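Local coordinates for OxyA protein (Actinoplanes teichomyceticus, PDB 5HH3), which is a haem-dependent cytochrome P450 monooxygenase that probably cyclises a peptide precursor by phenolic coupling during glycopeptide antibiotic biosynthesis, at residues D296-G300 / D301-K305; R32-M35 / A36-P39. All coordinates share one frame; numbering follows the deposited sequence. Where two conformers were deposited one is given.

Interaction 1: D296-G300 / D301-K305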
# COMPACT_ATOMS: atom_id res chain seq x y z
N ASP B 296 -8.76 -23.34 -4.90
CA ASP B 296 -10.15 -22.92 -4.83
C ASP B 296 -10.76 -23.45 -3.52
O ASP B 296 -10.50 -24.57 -3.11
CB ASP B 296 -10.96 -23.47 -6.02
CG ASP B 296 -10.51 -22.90 -7.35
OD1 ASP B 296 -9.59 -22.05 -7.43
OD2 ASP B 296 -11.07 -23.32 -8.37
N VAL B 297 -11.58 -22.64 -2.87
CA VAL B 297 -12.29 -23.09 -1.68
C VAL B 297 -13.68 -22.46 -1.62
O VAL B 297 -13.85 -21.25 -1.84
CB VAL B 297 -11.44 -22.81 -0.41
CG1 VAL B 297 -11.08 -21.36 -0.29
CG2 VAL B 297 -12.16 -23.27 0.87
N ARG B 298 -14.66 -23.30 -1.33
CA ARG B 298 -16.04 -22.87 -1.09
C ARG B 298 -16.19 -22.46 0.37
O ARG B 298 -15.91 -23.25 1.26
CB ARG B 298 -17.02 -24.00 -1.36
CG ARG B 298 -17.08 -24.33 -2.82
CD ARG B 298 -18.37 -25.06 -3.20
NE ARG B 298 -18.55 -24.89 -4.63
CZ ARG B 298 -19.05 -23.80 -5.21
NH1 ARG B 298 -19.48 -22.76 -4.50
NH2 ARG B 298 -19.12 -23.77 -6.53
N ILE B 299 -16.59 -21.21 0.59
CA ILE B 299 -16.82 -20.68 1.93
C ILE B 299 -18.02 -19.76 1.88
O ILE B 299 -18.13 -18.93 0.99
CB ILE B 299 -15.62 -19.90 2.49
CG1 ILE B 299 -14.45 -20.87 2.68
CG2 ILE B 299 -15.98 -19.22 3.81
CD1 ILE B 299 -13.23 -20.27 3.31
N GLY B 300 -18.87 -19.88 2.89
CA GLY B 300 -20.21 -19.32 2.82
C GLY B 300 -20.86 -19.94 1.59
O GLY B 300 -20.77 -21.15 1.34
N ASP B 301 -21.44 -19.06 0.80
CA ASP B 301 -22.10 -19.41 -0.42
C ASP B 301 -21.30 -18.75 -1.57
O ASP B 301 -21.89 -18.14 -2.47
CB ASP B 301 -23.54 -18.88 -0.32
CG ASP B 301 -24.36 -19.19 -1.54
OD1 ASP B 301 -24.21 -20.30 -2.10
OD2 ASP B 301 -25.15 -18.30 -1.94
N HIS B 302 -19.97 -18.86 -1.50
CA HIS B 302 -19.06 -18.22 -2.44
C HIS B 302 -17.93 -19.15 -2.82
O HIS B 302 -17.54 -20.01 -2.04
CB HIS B 302 -18.45 -16.95 -1.83
CG HIS B 302 -19.35 -15.77 -1.86
ND1 HIS B 302 -19.76 -15.18 -3.04
CD2 HIS B 302 -19.94 -15.06 -0.86
CE1 HIS B 302 -20.56 -14.16 -2.77
NE2 HIS B 302 -20.68 -14.07 -1.46
N LEU B 303 -17.38 -18.94 -4.00
CA LEU B 303 -16.19 -19.67 -4.44
C LEU B 303 -14.97 -18.74 -4.46
O LEU B 303 -14.85 -17.87 -5.32
CB LEU B 303 -16.43 -20.27 -5.83
CG LEU B 303 -15.31 -21.16 -6.41
CD1 LEU B 303 -14.96 -22.29 -5.46
CD2 LEU B 303 -15.79 -21.70 -7.75
N ILE B 304 -14.08 -18.94 -3.50
CA ILE B 304 -12.79 -18.27 -3.47
C ILE B 304 -11.86 -18.96 -4.45
O ILE B 304 -11.56 -20.13 -4.27
CB ILE B 304 -12.18 -18.27 -2.06
CG1 ILE B 304 -13.11 -17.52 -1.10
CG2 ILE B 304 -10.78 -17.63 -2.06
CD1 ILE B 304 -12.86 -17.87 0.36
N LYS B 305 -11.42 -18.26 -5.49
CA LYS B 305 -10.51 -18.85 -6.48
C LYS B 305 -9.08 -18.75 -6.02
O LYS B 305 -8.70 -17.78 -5.39
CB LYS B 305 -10.64 -18.19 -7.82
CG LYS B 305 -11.96 -18.46 -8.53
CD LYS B 305 -12.10 -19.91 -9.00
CE LYS B 305 -11.14 -20.25 -10.14
NZ LYS B 305 -11.46 -21.61 -10.65
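Val297 and Ile304 exchange two backbone hydrogen bonds. Val297 N reaches Ile304 O at 2.9 Å, and Ile304 N reaches Val297 O at 2.9 Å. Ile299 N binds His302 O at 3.0 Å, while the return bond from His302 N to Ile299 O is weak. Arg298 and Leu303 form the non-hydrogen-bonded pair between them.

Apolar contacts gather on the face of Val297, Ile299 and Ile304. Val297 CG1 lies 3.7 Å from Ile304 CB, alongside it. Ile304 CD1 lies across the Ile299 side chain, 3.8 Å from Ile299 CD1. Leu40 and helix 60-68 pack on this face. On the other, exposed face, Leu303 CB lies over one face of the Arg298 guanidinium.

A salt bridge spans the open end. Lys305 bends at chi2 and chi3 (both -69°), which curls NZ back to Asp296 OD2, 2.9 Å away, on the syn side but 28° out of the carboxylate plane. Asp296 OD1 accepts a bond from Ala306 N, so both carboxylate oxygens are held.

Gly300, at positive phi, and Asp301 make the turn. This is a two-residue beta hairpin that probably corresponds to sheet beta2 of the cytochrome P450 fold.

Interaction 2: R32-M35 / A36-P39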
# COMPACT_ATOMS: atom_id res chain seq x y z
N ARG B 32 -20.62 -2.84 9.94
CA ARG B 32 -21.91 -3.36 10.42
C ARG B 32 -22.74 -3.85 9.22
O ARG B 32 -23.33 -4.93 9.26
CB ARG B 32 -22.65 -2.27 11.21
CG ARG B 32 -23.49 -2.74 12.39
CD ARG B 32 -23.80 -1.56 13.32
NE ARG B 32 -24.53 -0.50 12.64
CZ ARG B 32 -24.60 0.77 13.06
NH1 ARG B 32 -23.98 1.16 14.15
NH2 ARG B 32 -25.30 1.66 12.36
N SER B 33 -22.78 -3.05 8.16
CA SER B 33 -23.54 -3.38 6.97
C SER B 33 -23.02 -4.64 6.28
O SER B 33 -23.81 -5.52 5.89
CB SER B 33 -23.57 -2.19 5.99
OG SER B 33 -24.30 -2.54 4.84
N LEU B 34 -21.70 -4.75 6.15
CA LEU B 34 -21.10 -5.93 5.54
C LEU B 34 -21.33 -7.18 6.40
O LEU B 34 -21.64 -8.24 5.87
CB LEU B 34 -19.60 -5.72 5.26
CG LEU B 34 -19.31 -4.60 4.23
CD1 LEU B 34 -17.80 -4.36 4.15
CD2 LEU B 34 -19.86 -4.93 2.85
N MET B 35 -21.20 -7.02 7.71
CA MET B 35 -21.50 -8.10 8.67
C MET B 35 -22.91 -8.69 8.48
O MET B 35 -23.09 -9.90 8.57
CB MET B 35 -21.36 -7.58 10.11
CG MET B 35 -19.92 -7.46 10.58
SD MET B 35 -19.77 -6.44 12.08
CE MET B 35 -20.51 -7.56 13.27
N ALA B 36 -23.88 -7.82 8.21
CA ALA B 36 -25.29 -8.20 8.04
C ALA B 36 -25.57 -8.85 6.70
O ALA B 36 -26.60 -9.50 6.50
CB ALA B 36 -26.16 -6.97 8.21
N GLU B 37 -24.68 -8.65 5.75
CA GLU B 37 -24.85 -9.17 4.41
C GLU B 37 -24.71 -10.68 4.36
O GLU B 37 -25.54 -11.35 3.76
CB GLU B 37 -23.84 -8.51 3.46
CG GLU B 37 -24.27 -8.56 2.02
CD GLU B 37 -23.62 -7.47 1.17
OE1 GLU B 37 -23.23 -7.81 0.04
OE2 GLU B 37 -23.53 -6.30 1.63
N GLY B 38 -23.66 -11.19 5.00
CA GLY B 38 -23.35 -12.63 5.04
C GLY B 38 -21.96 -12.79 5.66
O GLY B 38 -21.37 -11.81 6.08
N PRO B 39 -21.45 -14.03 5.73
CA PRO B 39 -20.16 -14.29 6.39
C PRO B 39 -18.91 -13.89 5.57
O PRO B 39 -17.82 -13.82 6.12
CB PRO B 39 -20.20 -15.80 6.64
CG PRO B 39 -21.10 -16.34 5.58
CD PRO B 39 -22.15 -15.28 5.40
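The C-terminal turn of helix 29-37 joins Arg32-Met35 to Ala36 and Glu37, just before the chain leaves for strand 40-45. In the cytochrome P450 fold this helix probably corresponds to helix A. The contact is made mostly by backbone.

Ala36 N gives the regular helical bond, to Arg32 O at 3.1 Å. It also has a weak second acceptor in Ser33 O, at 3.3 Å. At Glu37 N the bonding shifts. Its better bond is to Leu34 O, three residues back, at 3.1 Å. The bond to Ser33 O, four residues back, is weak at 3.3 Å. Glu37 N sits above the carbonyl plane of Leu34, 67° out of it, and so does not use a lone pair. Ser33 O is thus shared by two N-H groups, with poor angles to both.

Side chains add a little. Ala36 CB lies 3.6 Å from both Arg32 O and Ser33 O. Glu37 CB is closer to a carbonyl, 3.3 Å from Leu34 O. The Glu37 chain is extended beyond CG, with CG anti to the backbone N (chi1 -158°). This carries it alongside Leu34, pointing the same way, with OE2 4.1 Å from Leu34 CD2. Met35 turns to another neighbour and touches Thr58.

Gly38 is the first residue to leave helical angles, with positive phi and an almost fully extended backbone. Pro39, which has no N-H to give, is bonded through its carbonyl to Thr58 and Gly59.

The chemistry is that of a weakly bonded last turn. Four-back bonding gives way to a three-back bond and weak shared ones. The Glu37 carboxylate lies near the negative end of the helix dipole, which may raise its pKa slightly, although the residue is exposed to solvent.

Interaction 2 comes first along the chain and closes long before interaction 1 opens. Their centres are about 17 Å apart, on the same side of the chain's centre, and both lie at the surface. They belong to different elements: the end of helix 29-37 and the hairpin of strands 297-299 and 302-304. They still touch, since Pro39 CG packs 4.2 Å from Gly300 CA at the hairpin turn. Strand 40-45, which follows interaction 2, also links them, because its Leu40 meets His302 and Ile304. The two contacts thus bring an early part of the chain against a late one, beside the five-stranded sheet.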